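Local atomic coordinates of Alpha/beta hydrolase family protein (Bacillus anthracis, PDB entry 3OOS), a protein that probably catalyses the hydrolysis of a still unidentified substrate, as a member of the alpha/beta hydrolase fold family. Residues Tyr17-Val28 and Asn44-Val55; Thr29-Asn40 and Leu54-Asn62. All blocks are in the same frame, centred on the assembly; numbering follows the deposited sequence.

Interaction 1. Residues Tyr17-Val28 and Asn44-Val55; sequences YFLKGEGPPLCV and NPFTDHYSVYLV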
# COMPACT_ATOMS: atom_id res chain seq x y z
N TYR A 17 -8.92 -11.83 -6.60
CA TYR A 17 -8.36 -11.57 -5.27
C TYR A 17 -7.93 -12.87 -4.62
O TYR A 17 -8.37 -13.96 -5.01
CB TYR A 17 -9.35 -10.81 -4.37
CG TYR A 17 -10.53 -11.66 -3.95
CD1 TYR A 17 -10.48 -12.42 -2.77
CD2 TYR A 17 -11.68 -11.71 -4.73
CE1 TYR A 17 -11.56 -13.21 -2.39
CE2 TYR A 17 -12.76 -12.50 -4.35
CZ TYR A 17 -12.70 -13.24 -3.19
OH TYR A 17 -13.77 -14.03 -2.84
N PHE A 18 -7.09 -12.75 -3.60
CA PHE A 18 -6.56 -13.91 -2.91
C PHE A 18 -6.98 -13.88 -1.46
O PHE A 18 -6.95 -12.82 -0.82
CB PHE A 18 -5.03 -13.96 -3.09
CG PHE A 18 -4.61 -13.89 -4.53
CD1 PHE A 18 -4.49 -15.05 -5.28
CD2 PHE A 18 -4.41 -12.66 -5.15
CE1 PHE A 18 -4.14 -15.00 -6.63
CE2 PHE A 18 -4.05 -12.58 -6.50
CZ PHE A 18 -3.92 -13.76 -7.24
N LEU A 19 -7.41 -15.03 -0.95
CA LEU A 19 -7.87 -15.14 0.43
C LEU A 19 -6.93 -16.00 1.27
O LEU A 19 -6.52 -17.09 0.84
CB LEU A 19 -9.29 -15.72 0.50
CG LEU A 19 -9.86 -15.94 1.91
CD1 LEU A 19 -10.13 -14.61 2.61
CD2 LEU A 19 -11.11 -16.79 1.87
N LYS A 20 -6.60 -15.52 2.46
CA LYS A 20 -5.88 -16.31 3.46
C LYS A 20 -6.23 -15.82 4.85
O LYS A 20 -6.29 -14.62 5.10
CB LYS A 20 -4.37 -16.25 3.23
CG LYS A 20 -3.55 -17.12 4.19
CD LYS A 20 -2.07 -17.04 3.86
CE LYS A 20 -1.23 -17.69 4.96
NZ LYS A 20 0.22 -17.67 4.62
N GLY A 21 -6.48 -16.77 5.75
CA GLY A 21 -6.66 -16.45 7.16
C GLY A 21 -8.08 -16.59 7.67
O GLY A 21 -9.04 -16.56 6.89
N GLU A 22 -8.19 -16.74 8.98
CA GLU A 22 -9.47 -16.75 9.67
C GLU A 22 -9.56 -15.53 10.57
O GLU A 22 -8.55 -15.04 11.08
CB GLU A 22 -9.61 -18.02 10.53
CG GLU A 22 -9.67 -19.31 9.75
CD GLU A 22 -9.85 -20.52 10.65
OE1 GLU A 22 -10.94 -20.66 11.25
OE2 GLU A 22 -8.91 -21.33 10.76
N GLY A 23 -10.78 -15.03 10.75
CA GLY A 23 -11.02 -13.89 11.63
C GLY A 23 -11.80 -12.82 10.92
O GLY A 23 -12.35 -13.07 9.84
N PRO A 24 -11.86 -11.61 11.51
CA PRO A 24 -12.58 -10.49 10.89
C PRO A 24 -12.02 -10.19 9.50
O PRO A 24 -10.83 -10.39 9.27
CB PRO A 24 -12.29 -9.33 11.83
CG PRO A 24 -11.96 -9.96 13.14
CD PRO A 24 -11.28 -11.24 12.81
N PRO A 25 -12.88 -9.73 8.57
CA PRO A 25 -12.43 -9.46 7.21
C PRO A 25 -11.54 -8.22 7.12
O PRO A 25 -11.82 -7.20 7.76
CB PRO A 25 -13.73 -9.27 6.43
CG PRO A 25 -14.73 -8.83 7.45
CD PRO A 25 -14.34 -9.54 8.72
N LEU A 26 -10.48 -8.34 6.34
CA LEU A 26 -9.55 -7.24 6.11
C LEU A 26 -9.20 -7.21 4.63
O LEU A 26 -8.67 -8.18 4.09
CB LEU A 26 -8.29 -7.41 6.95
CG LEU A 26 -7.23 -6.31 6.82
CD1 LEU A 26 -7.69 -5.05 7.55
CD2 LEU A 26 -5.90 -6.78 7.38
N CYS A 27 -9.50 -6.09 3.99
CA CYS A 27 -9.11 -5.85 2.60
C CYS A 27 -7.70 -5.27 2.56
O CYS A 27 -7.39 -4.33 3.30
CB CYS A 27 -10.11 -4.90 1.93
SG CYS A 27 -9.74 -4.52 0.21
N VAL A 28 -6.86 -5.84 1.71
CA VAL A 28 -5.51 -5.32 1.49
C VAL A 28 -5.29 -5.16 -0.01
O VAL A 28 -5.57 -6.07 -0.78
CB VAL A 28 -4.41 -6.26 2.05
CG1 VAL A 28 -3.01 -5.77 1.64
CG2 VAL A 28 -4.52 -6.39 3.56
N ASN A 44 0.65 -10.75 4.52
CA ASN A 44 0.77 -12.04 5.19
C ASN A 44 0.67 -12.03 6.72
O ASN A 44 -0.03 -12.87 7.29
CB ASN A 44 2.03 -12.80 4.73
CG ASN A 44 1.89 -14.31 4.87
OD1 ASN A 44 2.82 -14.99 5.29
ND2 ASN A 44 0.72 -14.83 4.52
N PRO A 45 1.36 -11.08 7.41
CA PRO A 45 1.24 -11.07 8.87
C PRO A 45 -0.20 -10.91 9.36
O PRO A 45 -0.55 -11.41 10.43
CB PRO A 45 2.08 -9.86 9.28
CG PRO A 45 3.10 -9.75 8.21
CD PRO A 45 2.37 -10.10 6.94
N PHE A 46 -1.04 -10.23 8.59
CA PHE A 46 -2.43 -10.03 8.98
C PHE A 46 -3.25 -11.32 8.98
O PHE A 46 -4.24 -11.41 9.70
CB PHE A 46 -3.08 -8.95 8.11
CG PHE A 46 -2.51 -7.58 8.33
CD1 PHE A 46 -2.93 -6.81 9.41
CD2 PHE A 46 -1.52 -7.08 7.49
CE1 PHE A 46 -2.39 -5.54 9.63
CE2 PHE A 46 -0.97 -5.82 7.70
CZ PHE A 46 -1.41 -5.05 8.78
N THR A 47 -2.81 -12.31 8.20
CA THR A 47 -3.52 -13.59 8.09
C THR A 47 -3.50 -14.41 9.38
O THR A 47 -4.26 -15.37 9.51
CB THR A 47 -3.00 -14.46 6.93
OG1 THR A 47 -1.67 -14.92 7.22
CG2 THR A 47 -3.00 -13.68 5.62
N ASP A 48 -2.63 -14.04 10.32
CA ASP A 48 -2.61 -14.66 11.64
C ASP A 48 -3.85 -14.31 12.48
O ASP A 48 -4.18 -15.02 13.43
CB ASP A 48 -1.34 -14.28 12.42
CG ASP A 48 -0.08 -14.98 11.88
OD1 ASP A 48 -0.20 -15.97 11.14
OD2 ASP A 48 1.03 -14.53 12.23
N HIS A 49 -4.53 -13.21 12.13
CA HIS A 49 -5.65 -12.70 12.94
C HIS A 49 -6.88 -12.25 12.15
O HIS A 49 -7.94 -12.00 12.73
CB HIS A 49 -5.17 -11.56 13.84
CG HIS A 49 -4.10 -11.96 14.81
ND1 HIS A 49 -4.36 -12.75 15.91
CD2 HIS A 49 -2.77 -11.70 14.83
CE1 HIS A 49 -3.23 -12.94 16.57
NE2 HIS A 49 -2.26 -12.32 15.94
N TYR A 50 -6.73 -12.14 10.83
CA TYR A 50 -7.80 -11.67 9.96
C TYR A 50 -8.01 -12.62 8.79
O TYR A 50 -7.10 -13.36 8.41
CB TYR A 50 -7.44 -10.30 9.38
CG TYR A 50 -7.41 -9.15 10.36
CD1 TYR A 50 -8.56 -8.40 10.62
CD2 TYR A 50 -6.23 -8.79 11.01
CE1 TYR A 50 -8.53 -7.33 11.52
CE2 TYR A 50 -6.19 -7.72 11.90
CZ TYR A 50 -7.35 -7.00 12.15
OH TYR A 50 -7.31 -5.94 13.04
N SER A 51 -9.22 -12.59 8.23
CA SER A 51 -9.46 -13.14 6.90
C SER A 51 -9.04 -12.05 5.93
O SER A 51 -9.71 -11.03 5.81
CB SER A 51 -10.94 -13.48 6.70
OG SER A 51 -11.36 -14.50 7.59
N VAL A 52 -7.91 -12.27 5.25
CA VAL A 52 -7.33 -11.24 4.39
C VAL A 52 -7.72 -11.41 2.92
O VAL A 52 -7.49 -12.46 2.33
CB VAL A 52 -5.79 -11.17 4.54
CG1 VAL A 52 -5.20 -10.07 3.65
CG2 VAL A 52 -5.42 -10.93 6.00
N TYR A 53 -8.33 -10.36 2.37
CA TYR A 53 -8.70 -10.29 0.96
C TYR A 53 -7.69 -9.42 0.24
O TYR A 53 -7.75 -8.18 0.31
CB TYR A 53 -10.12 -9.72 0.82
CG TYR A 53 -11.18 -10.64 1.38
CD1 TYR A 53 -11.46 -10.65 2.76
CD2 TYR A 53 -11.90 -11.50 0.56
CE1 TYR A 53 -12.43 -11.50 3.28
CE2 TYR A 53 -12.86 -12.36 1.07
CZ TYR A 53 -13.13 -12.35 2.44
OH TYR A 53 -14.08 -13.20 2.95
N LEU A 54 -6.75 -10.07 -0.44
CA LEU A 54 -5.69 -9.39 -1.18
C LEU A 54 -6.16 -9.16 -2.61
O LEU A 54 -6.21 -10.10 -3.41
CB LEU A 54 -4.40 -10.22 -1.14
CG LEU A 54 -3.15 -9.68 -1.85
CD1 LEU A 54 -2.66 -8.39 -1.20
CD2 LEU A 54 -2.05 -10.74 -1.84
N VAL A 55 -6.52 -7.92 -2.92
CA VAL A 55 -7.24 -7.60 -4.16
C VAL A 55 -6.35 -7.12 -5.30
O VAL A 55 -5.48 -6.27 -5.12
CB VAL A 55 -8.35 -6.54 -3.89
CG1 VAL A 55 -9.12 -6.20 -5.17
CG2 VAL A 55 -9.30 -7.03 -2.80
O HOH W 1 -6.13 -16.67 10.91

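Interaction 2. Residues Thr29-Asn40 and Leu54-Asn62; sequences THLYSEYNDNGN and LVNLKGCGN. With SO4 (sulfate ion), chain B.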
# COMPACT_ATOMS: atom_id res chain seq x y z
N THR A 29 -4.80 -3.99 -0.41
CA THR A 29 -4.38 -3.79 -1.79
C THR A 29 -3.35 -2.67 -1.85
O THR A 29 -2.97 -2.11 -0.82
CB THR A 29 -5.58 -3.56 -2.76
OG1 THR A 29 -5.16 -3.76 -4.11
CG2 THR A 29 -6.19 -2.18 -2.60
N HIS A 30 -2.88 -2.38 -3.05
CA HIS A 30 -1.92 -1.31 -3.28
C HIS A 30 -2.42 -0.51 -4.48
O HIS A 30 -3.22 -1.00 -5.26
CB HIS A 30 -0.54 -1.89 -3.56
CG HIS A 30 0.54 -0.86 -3.64
ND1 HIS A 30 0.99 -0.35 -4.84
CD2 HIS A 30 1.23 -0.22 -2.67
CE1 HIS A 30 1.92 0.55 -4.61
NE2 HIS A 30 2.09 0.65 -3.30
N LEU A 31 -1.94 0.72 -4.62
CA LEU A 31 -2.44 1.61 -5.66
C LEU A 31 -1.98 1.23 -7.08
O LEU A 31 -2.67 1.54 -8.05
CB LEU A 31 -2.07 3.06 -5.35
CG LEU A 31 -2.82 4.13 -6.14
CD1 LEU A 31 -4.33 3.99 -5.97
CD2 LEU A 31 -2.35 5.50 -5.70
N TYR A 32 -0.83 0.58 -7.20
CA TYR A 32 -0.30 0.23 -8.52
C TYR A 32 0.55 -1.03 -8.54
O TYR A 32 1.66 -1.04 -9.07
CB TYR A 32 0.44 1.42 -9.16
CG TYR A 32 1.32 2.23 -8.23
CD1 TYR A 32 2.59 1.77 -7.86
CD2 TYR A 32 0.90 3.47 -7.75
CE1 TYR A 32 3.40 2.52 -7.02
CE2 TYR A 32 1.72 4.22 -6.91
CZ TYR A 32 2.96 3.74 -6.54
OH TYR A 32 3.77 4.48 -5.71
N SER A 33 0.01 -2.10 -7.96
CA SER A 33 0.70 -3.39 -7.91
C SER A 33 -0.25 -4.53 -8.26
O SER A 33 -1.45 -4.45 -8.00
CB SER A 33 1.28 -3.66 -6.52
OG SER A 33 2.18 -2.65 -6.14
N GLU A 34 0.29 -5.59 -8.85
CA GLU A 34 -0.49 -6.79 -9.10
C GLU A 34 0.08 -7.99 -8.37
O GLU A 34 1.29 -8.17 -8.31
CB GLU A 34 -0.65 -7.06 -10.60
CG GLU A 34 0.65 -7.27 -11.37
CD GLU A 34 0.45 -7.35 -12.87
OE1 GLU A 34 -0.71 -7.38 -13.34
OE2 GLU A 34 1.46 -7.38 -13.60
N TYR A 35 -0.81 -8.80 -7.81
CA TYR A 35 -0.45 -9.92 -6.96
C TYR A 35 -0.74 -11.27 -7.62
O TYR A 35 -1.50 -11.35 -8.59
CB TYR A 35 -1.22 -9.84 -5.64
CG TYR A 35 -1.08 -8.53 -4.90
CD1 TYR A 35 0.09 -8.23 -4.19
CD2 TYR A 35 -2.11 -7.59 -4.90
CE1 TYR A 35 0.23 -7.04 -3.51
CE2 TYR A 35 -1.98 -6.38 -4.21
CZ TYR A 35 -0.81 -6.12 -3.52
OH TYR A 35 -0.67 -4.93 -2.83
N ASN A 36 -0.13 -12.31 -7.08
CA ASN A 36 -0.46 -13.69 -7.45
C ASN A 36 -0.60 -14.53 -6.18
O ASN A 36 -0.54 -13.99 -5.07
CB ASN A 36 0.58 -14.26 -8.42
CG ASN A 36 1.99 -14.28 -7.84
OD1 ASN A 36 2.20 -14.68 -6.70
ND2 ASN A 36 2.96 -13.85 -8.64
N ASP A 37 -0.79 -15.84 -6.33
CA ASP A 37 -1.10 -16.69 -5.17
C ASP A 37 0.07 -16.95 -4.20
O ASP A 37 -0.10 -17.67 -3.22
CB ASP A 37 -1.81 -17.98 -5.59
CG ASP A 37 -0.92 -18.93 -6.39
OD1 ASP A 37 0.29 -18.66 -6.56
OD2 ASP A 37 -1.45 -19.97 -6.84
N ASN A 38 1.23 -16.36 -4.47
CA ASN A 38 2.30 -16.31 -3.47
C ASN A 38 1.93 -15.39 -2.32
O ASN A 38 2.54 -15.44 -1.25
CB ASN A 38 3.62 -15.84 -4.09
CG ASN A 38 4.22 -16.86 -5.02
OD1 ASN A 38 4.44 -16.59 -6.20
ND2 ASN A 38 4.50 -18.05 -4.50
N GLY A 39 0.91 -14.56 -2.54
CA GLY A 39 0.50 -13.57 -1.56
C GLY A 39 1.46 -12.40 -1.53
O GLY A 39 2.05 -12.04 -2.55
N ASN A 40 1.64 -11.81 -0.35
CA ASN A 40 2.39 -10.57 -0.22
C ASN A 40 2.89 -10.41 1.21
O ASN A 40 2.18 -10.74 2.16
CB ASN A 40 1.50 -9.40 -0.63
CG ASN A 40 2.14 -8.06 -0.37
OD1 ASN A 40 1.84 -7.41 0.64
ND2 ASN A 40 3.03 -7.64 -1.25
N LEU A 54 -6.75 -10.07 -0.44
CA LEU A 54 -5.69 -9.39 -1.18
C LEU A 54 -6.16 -9.16 -2.61
O LEU A 54 -6.21 -10.10 -3.41
CB LEU A 54 -4.40 -10.22 -1.14
CG LEU A 54 -3.15 -9.68 -1.85
CD1 LEU A 54 -2.66 -8.39 -1.20
CD2 LEU A 54 -2.05 -10.74 -1.84
N VAL A 55 -6.52 -7.92 -2.92
CA VAL A 55 -7.24 -7.60 -4.16
C VAL A 55 -6.35 -7.12 -5.30
O VAL A 55 -5.48 -6.27 -5.12
CB VAL A 55 -8.35 -6.54 -3.89
CG1 VAL A 55 -9.12 -6.20 -5.17
CG2 VAL A 55 -9.30 -7.03 -2.80
N ASN A 56 -6.58 -7.69 -6.48
CA ASN A 56 -6.07 -7.14 -7.73
C ASN A 56 -7.06 -6.12 -8.29
O ASN A 56 -8.20 -6.47 -8.63
CB ASN A 56 -5.79 -8.26 -8.76
CG ASN A 56 -4.38 -8.84 -8.64
OD1 ASN A 56 -4.13 -9.98 -9.05
ND2 ASN A 56 -3.47 -8.05 -8.10
N LEU A 57 -6.63 -4.87 -8.36
CA LEU A 57 -7.50 -3.79 -8.83
C LEU A 57 -7.68 -3.84 -10.35
O LEU A 57 -7.11 -4.69 -11.02
CB LEU A 57 -6.94 -2.43 -8.40
CG LEU A 57 -6.85 -2.19 -6.89
CD1 LEU A 57 -6.18 -0.86 -6.60
CD2 LEU A 57 -8.23 -2.27 -6.23
N LYS A 58 -8.51 -2.94 -10.87
CA LYS A 58 -8.68 -2.78 -12.32
C LYS A 58 -7.30 -2.65 -12.96
O LYS A 58 -6.46 -1.88 -12.48
CB LYS A 58 -9.54 -1.55 -12.61
CG LYS A 58 -10.13 -1.46 -14.03
CD LYS A 58 -11.34 -2.39 -14.23
CE LYS A 58 -12.56 -2.01 -13.40
NZ LYS A 58 -13.22 -0.76 -13.88
N GLY A 59 -7.05 -3.43 -14.01
CA GLY A 59 -5.77 -3.40 -14.71
C GLY A 59 -4.67 -4.26 -14.10
O GLY A 59 -3.53 -4.24 -14.57
N CYS A 60 -5.02 -5.03 -13.07
CA CYS A 60 -4.04 -5.85 -12.34
C CYS A 60 -4.36 -7.33 -12.44
O CYS A 60 -5.51 -7.73 -12.24
CB CYS A 60 -4.03 -5.47 -10.86
SG CYS A 60 -3.69 -3.75 -10.54
N GLY A 61 -3.34 -8.14 -12.71
CA GLY A 61 -3.51 -9.59 -12.77
C GLY A 61 -4.64 -10.01 -13.70
O GLY A 61 -4.71 -9.57 -14.84
N ASN A 62 -5.53 -10.86 -13.19
CA ASN A 62 -6.64 -11.35 -13.99
C ASN A 62 -7.95 -10.59 -13.78
O ASN A 62 -9.01 -11.02 -14.26
CB ASN A 62 -6.82 -12.86 -13.79
CG ASN A 62 -5.64 -13.65 -14.32
OD1 ASN A 62 -5.34 -13.60 -15.52
ND2 ASN A 62 -4.96 -14.36 -13.44
S SO4 B . 5.22 2.32 -3.18
O1 SO4 B . 5.57 2.97 -4.44
O2 SO4 B . 6.17 2.71 -2.15
O3 SO4 B . 3.86 2.70 -2.80
O4 SO4 B . 5.27 0.87 -3.37
O HOH W 2 -4.03 -4.42 -7.09
O HOH W 3 -1.35 -5.79 -15.41
O HOH W 4 -1.33 -9.59 -15.70

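Interaction 1. Residues Tyr17-Val28 and Asn44-Val55
Tyr53 lays one face of its ring under the methyl CD1 of Leu19, which stands 3.8 Å from the ring centroid and only 12° off the normal, a CH-pi contact over the middle of the ring. Leu19 reaches it because CG is anti to the backbone N (chi1 178°), and the two side chains run the same way, side by side. At the edge of the same ring, Tyr53 CD2 meets Tyr17 CE1 at 3.4 Å, the two ring planes inclined at 42°. On the same face of the sheet, Cys27 SG packs on Val55 CG2. The other face of the sheet carries Leu26, Val28, Val52 and Leu54: Val28 CG2 touches Val52 CG1 at 3.7 Å, and Leu26 CD2 lies 3.6 Å from Phe46 CD1 while also covering a face of the Tyr50 ring near its rim. Lys20, extended beyond CG, runs its methylenes past Thr47, whose OG1 bonds back to Asn44 O at 2.6 Å. Between these layers the backbone of 51-55 is bonded on both sides, antiparallel to 17-20 and parallel to 25-28, with Val28 N bonded to Tyr53 O at 2.9 Å. The turn 21-24, joining the strands that flank 51-55, passes its start, where water 1 bridges Glu22 N and Thr47 O. Strand 51-55 thus lies between 13-20 and 25-28 in the mixed sheet; strand 4-10 continues it beyond 13-20 and strand 93-98 beyond 25-28, while helix 267-276 packs against Phe46 and His49.

Interaction 2. Residues Thr29-Asn40 and Leu54-Asn62
Two loops that leave the C-terminal ends of neighbouring parallel strands, 25-28 and 51-55, meet here beside the probable nucleophile elbow of the alpha/beta hydrolase fold. Tyr35 lies across Leu54 at about a right angle, with Leu54 CD1 3.6 Å from the ring centroid, over its centre; Leu54 CD2 rests on Gly39 and Asn40. Val55 O sits in the plane of the Tyr35 ring, at its edge, and accepts a 2.7 Å hydrogen bond from Thr29 OG1. That hydroxyl is brought to the carbonyl by its position anti to the backbone N (chi1 -163°). Leu57 crosses the Thr29 side chain obliquely, its CD1 3.3 Å from His30 O. Water 2 lies between the loops, close to Ser33 O and Val55 O, and accepts from Leu57 N. Farther out, Glu34 OE1 takes the N-H of Gly61 on its anti side, at 2.8 Å and 168°, and accepts a hydrogen bond from water 3, which also donates to Gly59 O. His30 NE2 and Tyr32 OH hydrogen-bond the sulfate, probably from the crystallisation liquor, at 2.8 Å from O3 and 2.7 Å from O1; Ser99 OG and Ala100 N bond to it as well. The Glu34 carboxylate, so held, would probably keep its negative charge, whereas the groups round the sulfate show that this spot, at the presumed nucleophile Ser99, can hold an anion, consistent with its lying in the active site.

In the fold
Strand 51-55 is common to both interactions, which share Leu54 and Val55. Interaction 1 is regular sheet pairing, with a buried apolar layer of Leu26, Val28, Val52 and Leu54 on one face, a partly exposed one round Tyr53 and Leu19 on the other, and a more exposed end at the turn 21-24. Interaction 2 continues from the C-terminal ends of strands 25-28 and 51-55 into irregular loops; largely buried, it depends more on single side-chain bonds and waters than on repeated backbone pairing. The two touch where the Phe18 ring packs on Tyr35 O and the backbone of Asn36 and Asp37. Interaction 1 lies within the sheet, interaction 2 in loops beside the sulfate and probable nucleophile elbow.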